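Local coordinates for protein 5'-tyrosyl-DNA phosphodiesterase (Caenorhabditis elegans, PDB 4FVA) that is a magnesium-binding member of the endonuclease/exonuclease/phosphatase family, built on the DNase I-like fold of two packed beta-sheets, at residues W19-L24 with Q51-R56; T125-T130 with G164-R169; M213-L218 with S245-I250. One frame throughout, in Å; residues are numbered along the deposited sequence.

Contact 1: W19-L24 with Q51-R56. With MG (magnesium ion), chain F.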
# COMPACT_ATOMS: atom_id res chain seq x y z
N TRP A 19 1.58 1.06 3.44
CA TRP A 19 2.46 2.02 4.11
C TRP A 19 3.76 2.25 3.37
O TRP A 19 4.52 1.30 3.11
CB TRP A 19 2.77 1.52 5.52
CG TRP A 19 3.12 2.57 6.52
CD1 TRP A 19 3.28 3.93 6.30
CD2 TRP A 19 3.33 2.37 7.93
NE1 TRP A 19 3.57 4.56 7.48
CE2 TRP A 19 3.60 3.64 8.50
CE3 TRP A 19 3.30 1.25 8.77
CZ2 TRP A 19 3.84 3.81 9.87
CZ3 TRP A 19 3.54 1.42 10.13
CH2 TRP A 19 3.81 2.70 10.66
N ASN A 20 4.02 3.50 3.02
CA ASN A 20 5.34 3.88 2.55
C ASN A 20 6.16 4.13 3.79
O ASN A 20 5.88 5.08 4.54
CB ASN A 20 5.26 5.12 1.65
CG ASN A 20 6.63 5.62 1.22
OD1 ASN A 20 7.60 5.51 1.97
ND2 ASN A 20 6.71 6.15 0.00
N ILE A 21 7.15 3.28 4.03
CA ILE A 21 7.87 3.33 5.31
C ILE A 21 9.15 4.19 5.29
O ILE A 21 9.93 4.22 6.25
CB ILE A 21 8.15 1.92 5.88
CG1 ILE A 21 9.08 1.13 4.97
CG2 ILE A 21 6.79 1.17 6.14
CD1 ILE A 21 9.41 -0.25 5.51
N ASP A 22 9.35 4.92 4.19
CA ASP A 22 10.40 5.93 4.16
C ASP A 22 11.75 5.30 4.50
O ASP A 22 12.53 5.86 5.27
CB ASP A 22 10.06 7.03 5.18
CG ASP A 22 10.82 8.33 4.94
OD1 ASP A 22 11.43 8.48 3.86
OD2 ASP A 22 10.79 9.20 5.84
N GLY A 23 12.04 4.16 3.89
CA GLY A 23 13.34 3.51 4.07
C GLY A 23 14.51 4.31 3.51
O GLY A 23 15.67 4.09 3.88
N LEU A 24 14.22 5.25 2.60
CA LEU A 24 15.30 6.05 2.01
C LEU A 24 15.82 7.10 2.98
O LEU A 24 16.87 7.71 2.74
CB LEU A 24 14.83 6.74 0.73
CG LEU A 24 14.56 5.83 -0.46
CD1 LEU A 24 14.05 6.66 -1.64
CD2 LEU A 24 15.86 5.06 -0.82
N GLN A 51 5.95 0.08 0.77
CA GLN A 51 6.75 0.72 -0.27
C GLN A 51 7.97 1.40 0.35
O GLN A 51 7.98 1.70 1.55
CB GLN A 51 5.91 1.73 -1.06
CG GLN A 51 4.58 1.21 -1.57
CD GLN A 51 3.46 1.33 -0.56
OE1 GLN A 51 3.41 2.30 0.22
NE2 GLN A 51 2.53 0.36 -0.57
N GLU A 52 8.98 1.67 -0.47
CA GLU A 52 10.25 2.23 0.00
C GLU A 52 10.86 1.41 1.13
O GLU A 52 11.31 1.95 2.13
CB GLU A 52 10.11 3.70 0.43
CG GLU A 52 10.27 4.66 -0.73
CD GLU A 52 10.41 6.09 -0.30
OE1 GLU A 52 11.28 6.39 0.57
OE2 GLU A 52 9.63 6.92 -0.82
N VAL A 53 10.86 0.09 0.95
CA VAL A 53 11.58 -0.82 1.83
C VAL A 53 13.03 -0.81 1.35
O VAL A 53 13.27 -0.81 0.14
CB VAL A 53 11.01 -2.23 1.72
CG1 VAL A 53 11.69 -3.16 2.72
CG2 VAL A 53 9.48 -2.19 1.96
N VAL A 54 13.98 -0.82 2.28
CA VAL A 54 15.42 -0.90 1.96
C VAL A 54 16.09 -2.08 2.66
O VAL A 54 15.56 -2.61 3.63
CB VAL A 54 16.16 0.42 2.32
CG1 VAL A 54 15.58 1.60 1.53
CG2 VAL A 54 16.08 0.69 3.83
N ASP A 55 17.25 -2.50 2.15
CA ASP A 55 17.96 -3.64 2.74
C ASP A 55 18.47 -3.31 4.13
O ASP A 55 18.45 -4.16 5.03
CB ASP A 55 19.12 -4.06 1.85
CG ASP A 55 18.67 -4.66 0.53
OD1 ASP A 55 17.55 -5.23 0.47
OD2 ASP A 55 19.41 -4.52 -0.46
N ARG A 56 18.93 -2.09 4.30
CA ARG A 56 19.52 -1.67 5.57
C ARG A 56 18.51 -1.64 6.71
O ARG A 56 17.46 -0.99 6.61
CB ARG A 56 20.17 -0.29 5.42
CG ARG A 56 20.74 0.28 6.71
CD ARG A 56 21.28 1.69 6.47
NE ARG A 56 21.26 2.48 7.70
CZ ARG A 56 21.05 3.79 7.72
NH1 ARG A 56 20.85 4.45 6.59
NH2 ARG A 56 21.03 4.44 8.88
MG MG F . 11.10 8.76 1.53
O HOH W 1 8.77 8.22 2.27
O HOH W 2 13.28 10.09 1.42

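Contact 2: T125-T130 with G164-R169. With MLI (malonate ion), chain G.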
# COMPACT_ATOMS: atom_id res chain seq x y z
N THR A 125 2.03 -1.05 -5.67
CA THR A 125 2.93 -0.24 -6.47
C THR A 125 3.34 1.02 -5.75
O THR A 125 2.72 1.43 -4.78
CB THR A 125 2.32 0.14 -7.85
OG1 THR A 125 3.35 0.68 -8.69
CG2 THR A 125 1.20 1.17 -7.67
N HIS A 126 4.42 1.62 -6.23
CA HIS A 126 4.88 2.91 -5.77
C HIS A 126 5.07 3.74 -7.03
O HIS A 126 6.13 3.65 -7.66
CB HIS A 126 6.21 2.75 -5.03
CG HIS A 126 6.76 4.02 -4.47
ND1 HIS A 126 8.02 4.10 -3.92
CD2 HIS A 126 6.23 5.27 -4.39
CE1 HIS A 126 8.24 5.35 -3.51
NE2 HIS A 126 7.18 6.07 -3.79
N LEU A 127 4.07 4.54 -7.42
CA LEU A 127 4.14 5.22 -8.72
C LEU A 127 5.17 6.35 -8.75
O LEU A 127 5.55 6.90 -7.71
CB LEU A 127 2.76 5.74 -9.14
CG LEU A 127 1.69 4.65 -9.27
CD1 LEU A 127 0.40 5.21 -9.89
CD2 LEU A 127 2.23 3.46 -10.07
N GLU A 128 5.63 6.71 -9.95
CA GLU A 128 6.69 7.70 -10.11
C GLU A 128 6.48 8.93 -9.22
O GLU A 128 5.37 9.44 -9.08
CB GLU A 128 6.84 8.11 -11.59
CG GLU A 128 8.28 8.43 -12.02
CD GLU A 128 9.12 7.18 -12.29
OE1 GLU A 128 8.61 6.04 -12.13
OE2 GLU A 128 10.30 7.33 -12.66
N SER A 129 7.57 9.38 -8.61
CA SER A 129 7.53 10.44 -7.60
C SER A 129 7.71 11.84 -8.22
O SER A 129 8.34 11.99 -9.28
CB SER A 129 8.62 10.19 -6.56
OG SER A 129 8.57 8.87 -6.03
N THR A 130 7.17 12.85 -7.53
CA THR A 130 7.30 14.30 -7.81
C THR A 130 6.39 14.84 -8.91
O THR A 130 6.00 14.13 -9.83
CB THR A 130 8.74 14.76 -8.11
OG1 THR A 130 9.04 14.58 -9.50
CG2 THR A 130 9.75 14.01 -7.24
N GLY A 164 -1.22 1.32 -2.98
CA GLY A 164 0.12 1.60 -2.51
C GLY A 164 0.30 3.10 -2.43
O GLY A 164 -0.66 3.85 -2.22
N ASP A 165 1.54 3.53 -2.62
CA ASP A 165 1.83 4.95 -2.69
C ASP A 165 1.71 5.35 -4.14
O ASP A 165 2.61 5.09 -4.93
CB ASP A 165 3.23 5.25 -2.18
CG ASP A 165 3.56 6.74 -2.21
OD1 ASP A 165 2.74 7.52 -2.74
OD2 ASP A 165 4.64 7.12 -1.71
N LEU A 166 0.57 5.93 -4.52
CA LEU A 166 0.33 6.27 -5.92
C LEU A 166 0.79 7.70 -6.28
O LEU A 166 0.77 8.09 -7.45
CB LEU A 166 -1.15 6.06 -6.30
CG LEU A 166 -1.76 4.72 -5.88
CD1 LEU A 166 -3.17 4.55 -6.44
CD2 LEU A 166 -0.85 3.57 -6.34
N ASN A 167 1.20 8.48 -5.27
CA ASN A 167 1.74 9.82 -5.53
C ASN A 167 0.81 10.71 -6.34
O ASN A 167 1.28 11.59 -7.08
CB ASN A 167 3.11 9.73 -6.20
CG ASN A 167 4.24 9.65 -5.20
OD1 ASN A 167 4.27 10.41 -4.23
ND2 ASN A 167 5.16 8.71 -5.41
N LEU A 168 -0.49 10.49 -6.19
CA LEU A 168 -1.49 11.15 -7.04
C LEU A 168 -1.93 12.50 -6.52
O LEU A 168 -2.04 12.72 -5.31
CB LEU A 168 -2.74 10.26 -7.19
CG LEU A 168 -2.68 9.01 -8.09
CD1 LEU A 168 -3.97 8.16 -7.98
CD2 LEU A 168 -2.39 9.37 -9.55
N ARG A 169 -2.16 13.42 -7.45
CA ARG A 169 -3.05 14.55 -7.21
C ARG A 169 -4.37 14.11 -7.85
O ARG A 169 -4.36 13.42 -8.87
CB ARG A 169 -2.50 15.81 -7.86
CG ARG A 169 -1.04 15.70 -8.33
CD ARG A 169 -0.03 15.92 -7.20
NE ARG A 169 1.02 14.89 -7.18
CZ ARG A 169 2.28 15.10 -6.77
NH1 ARG A 169 2.66 16.31 -6.36
NH2 ARG A 169 3.16 14.11 -6.78
C1 MLI G . 9.78 9.13 -2.68
C2 MLI G . 10.42 9.82 -1.54
C3 MLI G . 8.29 9.12 -2.61
O6 MLI G . 10.68 11.06 -1.59
O7 MLI G . 10.74 9.16 -0.51
O8 MLI G . 7.65 8.93 -3.68
O9 MLI G . 7.70 9.27 -1.50
O HOH W 3 5.36 12.75 -5.28

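Contact 3: M213-L218 with S245-I250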
# COMPACT_ATOMS: atom_id res chain seq x y z
N MET A 213 -1.48 15.76 0.97
CA MET A 213 -1.88 14.97 -0.19
C MET A 213 -2.44 13.62 0.20
O MET A 213 -2.10 13.07 1.26
CB MET A 213 -0.70 14.80 -1.15
CG MET A 213 -0.07 16.12 -1.58
SD MET A 213 -1.22 17.07 -2.59
CE MET A 213 -1.28 16.09 -4.08
N ARG A 214 -3.32 13.09 -0.64
CA ARG A 214 -3.81 11.74 -0.47
C ARG A 214 -3.08 10.85 -1.45
O ARG A 214 -3.67 10.34 -2.41
CB ARG A 214 -5.32 11.69 -0.68
CG ARG A 214 -5.92 10.34 -0.33
CD ARG A 214 -7.43 10.45 -0.09
NE ARG A 214 -8.19 10.57 -1.33
CZ ARG A 214 -8.63 9.52 -2.04
NH1 ARG A 214 -8.35 8.28 -1.64
NH2 ARG A 214 -9.33 9.72 -3.15
N PHE A 215 -1.79 10.65 -1.18
CA PHE A 215 -0.89 9.92 -2.05
C PHE A 215 -1.15 8.42 -1.98
O PHE A 215 -0.98 7.70 -2.95
CB PHE A 215 0.56 10.19 -1.64
CG PHE A 215 1.12 11.52 -2.11
CD1 PHE A 215 0.59 12.16 -3.22
CD2 PHE A 215 2.21 12.10 -1.45
CE1 PHE A 215 1.13 13.38 -3.65
CE2 PHE A 215 2.75 13.32 -1.88
CZ PHE A 215 2.20 13.95 -2.98
N ASP A 216 -1.54 7.95 -0.80
CA ASP A 216 -1.68 6.53 -0.56
C ASP A 216 -3.14 6.12 -0.67
O ASP A 216 -4.01 6.68 -0.00
CB ASP A 216 -1.11 6.21 0.82
CG ASP A 216 0.31 6.73 0.98
OD1 ASP A 216 1.23 6.03 0.51
OD2 ASP A 216 0.52 7.84 1.54
N ARG A 217 -3.42 5.16 -1.55
CA ARG A 217 -4.81 4.78 -1.81
C ARG A 217 -4.95 3.28 -2.01
O ARG A 217 -3.99 2.59 -2.37
CB ARG A 217 -5.35 5.51 -3.05
CG ARG A 217 -5.19 7.03 -3.00
CD ARG A 217 -5.89 7.71 -4.17
NE ARG A 217 -5.58 9.14 -4.23
CZ ARG A 217 -6.19 10.01 -5.03
NH1 ARG A 217 -7.16 9.61 -5.85
NH2 ARG A 217 -5.84 11.29 -5.01
N LEU A 218 -6.17 2.80 -1.79
CA LEU A 218 -6.50 1.40 -2.02
C LEU A 218 -7.79 1.34 -2.82
O LEU A 218 -8.80 1.93 -2.43
CB LEU A 218 -6.69 0.68 -0.69
CG LEU A 218 -5.39 0.10 -0.12
CD1 LEU A 218 -5.58 -0.39 1.33
CD2 LEU A 218 -4.88 -1.03 -1.03
N SER A 245 7.34 7.03 9.76
CA SER A 245 7.49 7.40 8.36
C SER A 245 6.96 8.81 8.14
O SER A 245 6.21 9.31 8.96
CB SER A 245 6.72 6.41 7.48
OG SER A 245 6.72 6.83 6.12
N ASP A 246 7.33 9.43 7.03
CA ASP A 246 6.73 10.71 6.66
C ASP A 246 5.32 10.52 6.09
O ASP A 246 4.62 11.50 5.84
CB ASP A 246 7.62 11.51 5.70
CG ASP A 246 7.81 10.83 4.37
OD1 ASP A 246 7.89 9.58 4.33
OD2 ASP A 246 7.87 11.54 3.35
N HIS A 247 4.94 9.26 5.85
CA HIS A 247 3.56 8.89 5.48
C HIS A 247 2.79 8.24 6.65
O HIS A 247 3.38 7.50 7.44
CB HIS A 247 3.52 7.87 4.32
CG HIS A 247 3.98 8.41 3.00
ND1 HIS A 247 3.13 8.57 1.93
CD2 HIS A 247 5.21 8.80 2.57
CE1 HIS A 247 3.80 9.04 0.90
NE2 HIS A 247 5.07 9.19 1.26
N TRP A 248 1.49 8.49 6.74
CA TRP A 248 0.63 7.70 7.60
C TRP A 248 0.34 6.39 6.87
O TRP A 248 0.36 6.35 5.64
CB TRP A 248 -0.70 8.40 7.88
CG TRP A 248 -0.60 9.81 8.40
CD1 TRP A 248 -1.42 10.86 8.08
CD2 TRP A 248 0.37 10.32 9.33
NE1 TRP A 248 -1.02 11.99 8.76
CE2 TRP A 248 0.07 11.69 9.54
CE3 TRP A 248 1.45 9.76 10.01
CZ2 TRP A 248 0.82 12.50 10.39
CZ3 TRP A 248 2.20 10.57 10.87
CH2 TRP A 248 1.88 11.92 11.04
N ALA A 249 0.07 5.32 7.61
CA ALA A 249 -0.37 4.09 6.96
C ALA A 249 -1.87 4.17 6.71
O ALA A 249 -2.59 4.82 7.46
CB ALA A 249 -0.03 2.87 7.83
N ILE A 250 -2.35 3.54 5.64
CA ILE A 250 -3.78 3.39 5.47
C ILE A 250 -4.16 1.96 5.83
O ILE A 250 -3.38 1.03 5.64
CB ILE A 250 -4.29 3.79 4.06
CG1 ILE A 250 -3.67 2.93 2.96
CG2 ILE A 250 -4.02 5.28 3.78
CD1 ILE A 250 -4.21 3.27 1.57

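Contact 1: W19-L24 with Q51-R56
The Asn20 amide slants across the Glu52 carboxylate, their planes 74° apart. The Asn20 chain runs out with CG anti to the backbone N (chi1 175°). This carries the amide past CB of Glu52 to the carboxylate. Asn20 ND2 donates to Glu52 OE2 at 3.1 Å in a nearly straight bond. That oxygen sits very near malonate O7, so this bond is somewhat doubtful. The same nitrogen also donates to Asp165.

The other branch of the amide turns back on its own chain. Asn20 OD1 accepts the N-H of Asp22 at 2.9 Å, which makes an Asx turn. The turn leads into Asp22, whose carboxylate lies beside that of Glu52. The two point the same way, their planes 80° apart. Each gives one oxygen to the magnesium ion: Asp22 OD1 at 2.4 Å and Glu52 OE1 at 2.6 Å. Leu24 crosses Glu52 at about a right angle, with Leu24 CG 3.5 Å from Glu52 OE1.

Behind these groups the backbones pair in parallel, Asn20 facing Gln51. Gln51 N donates to Trp19 O, and Ile21 N donates to Gln51 O. Further on, Gly23 N donates to Glu52 O at 2.9 Å. Both methyls of Val54 rest against the Gly23 carbonyl oxygen. Strands 13-20 and 47-53, with helix 29-43 between them, form a beta-alpha-beta unit, and the metal site sits at the strand ends.

Two waters and malonate O7 complete the five atoms around the ion. One water also lies near Asn20 OD1 and probably donates to it. Asn20 probably acts in the second shell, positioning Glu52 and the turn that carries Asp22. The ion probably offsets the repulsion between the two neighbouring carboxylates, and Lys205, hydrogen-bonded to Asp22 OD1, would add to this.

Contact 2: T125-T130 with G164-R169
Asn167 leaves its loop toward Leu127 and Glu128. Its CB lies 3.7 Å from Glu128 O. CG holds the amide between the Leu127 carbonyl and the malonate ion. On one branch, OD1 accepts a weak hydrogen bond from a water, which in turn accepts from Thr130 N. On the other, ND2 has two acceptors. It donates to Leu127 O at 3.0 Å, in the amide plane and fairly straight at 163°. It also donates to malonate O8 at 3.0 Å.

That malonate oxygen has further donors. His126 NE2 reaches it at 2.9 Å from the ring edge, and Ser129 OG donates over a distance so short that its exact length is doubtful. The malonate, probably from the crystallisation liquor, may mark an anion-binding pocket; its far carboxylate reaches the magnesium ion. Arg169 NH2 donates to Asn167 O at 3.2 Å and ties the loop back on itself.

The His126 ring runs alongside the Asp165 carboxylate, their planes 20° apart, without a hydrogen bond between them. Leu127 N donates to Asp165 O at 2.9 Å, and Thr125 CG2 presses tightly on Leu166 CD2. Gly164 to Asn167 form the GDLN-type motif of this family, which brings Asp165 and Asn167 beside His126.

Strand 118-126 runs parallel to the chain leaving strand 159-163. Strand 212-221 bonds to that chain at Gly164 and Leu166, and helix 134-154 packs against Leu127, Asn167 and Leu168.

Contact 3: M213-L218 with S245-I250
The His247 ring meets the Asp216 carboxylate edge on. Asp216 OD2 lies in the ring plane and accepts from His247 ND1 at 2.7 Å, through its syn lone pair and at 166°. The carboxylate is turned 79° from the ring. Asp216 OD2 has a second donor in Thr196. The Phe215 ring carries Met213 CB over the centre of one face, and His247 CE1 stands at its edge, 4.2 Å from Phe215 CD2. Trp197 meets both the Phe215 and His247 rings. Nearby, Arg217 NE lies over the centre of a face of the Arg214 guanidinium and donates in its own plane to Arg214 O at 2.9 Å; Arg214 has a salt bridge to Asp182.

The two segments belong to opposite layers of the DNase I-like beta-sandwich, strand 212-221 in one sheet and strand 249-255 in the other. Ahead of the second strand, Ser245 OG accepts from His247 N in an ST turn.

Between the layers Ile250 packs against strand 212-221. Its CG1 sits between the backbone N and the carbonyl carbon (chi1 61°), which sends Ile250 CD1 across to Leu218 CG at 3.8 Å. Phe229 and Leu231 of strand 226-232 also touch it.

How the contacts relate
The three contacts line one end of the beta-sandwich, their centres about 10 to 14 Å apart. Contact 1 holds the magnesium ion. The side chain of His126 in contact 2 is about 7 Å from the magnesium ion at the nearest atoms, and His126 CE1 lies 3.4 Å from Glu52 OE2 of contact 1. Contacts 2 and 3 share a sheet, with Leu166 N 2.8 Å from Phe215 O; Asp165 OD2 is 3.3 Å from His247 CE1. Contacts 1 and 3 reach the other sheet through neighbouring strands 13-20 and 249-255; just ahead of the latter, Trp19 NE1 is 2.9 Å from His247 O. Malonate O7 lies 2.1 Å from the magnesium ion, consistent with one shared pocket.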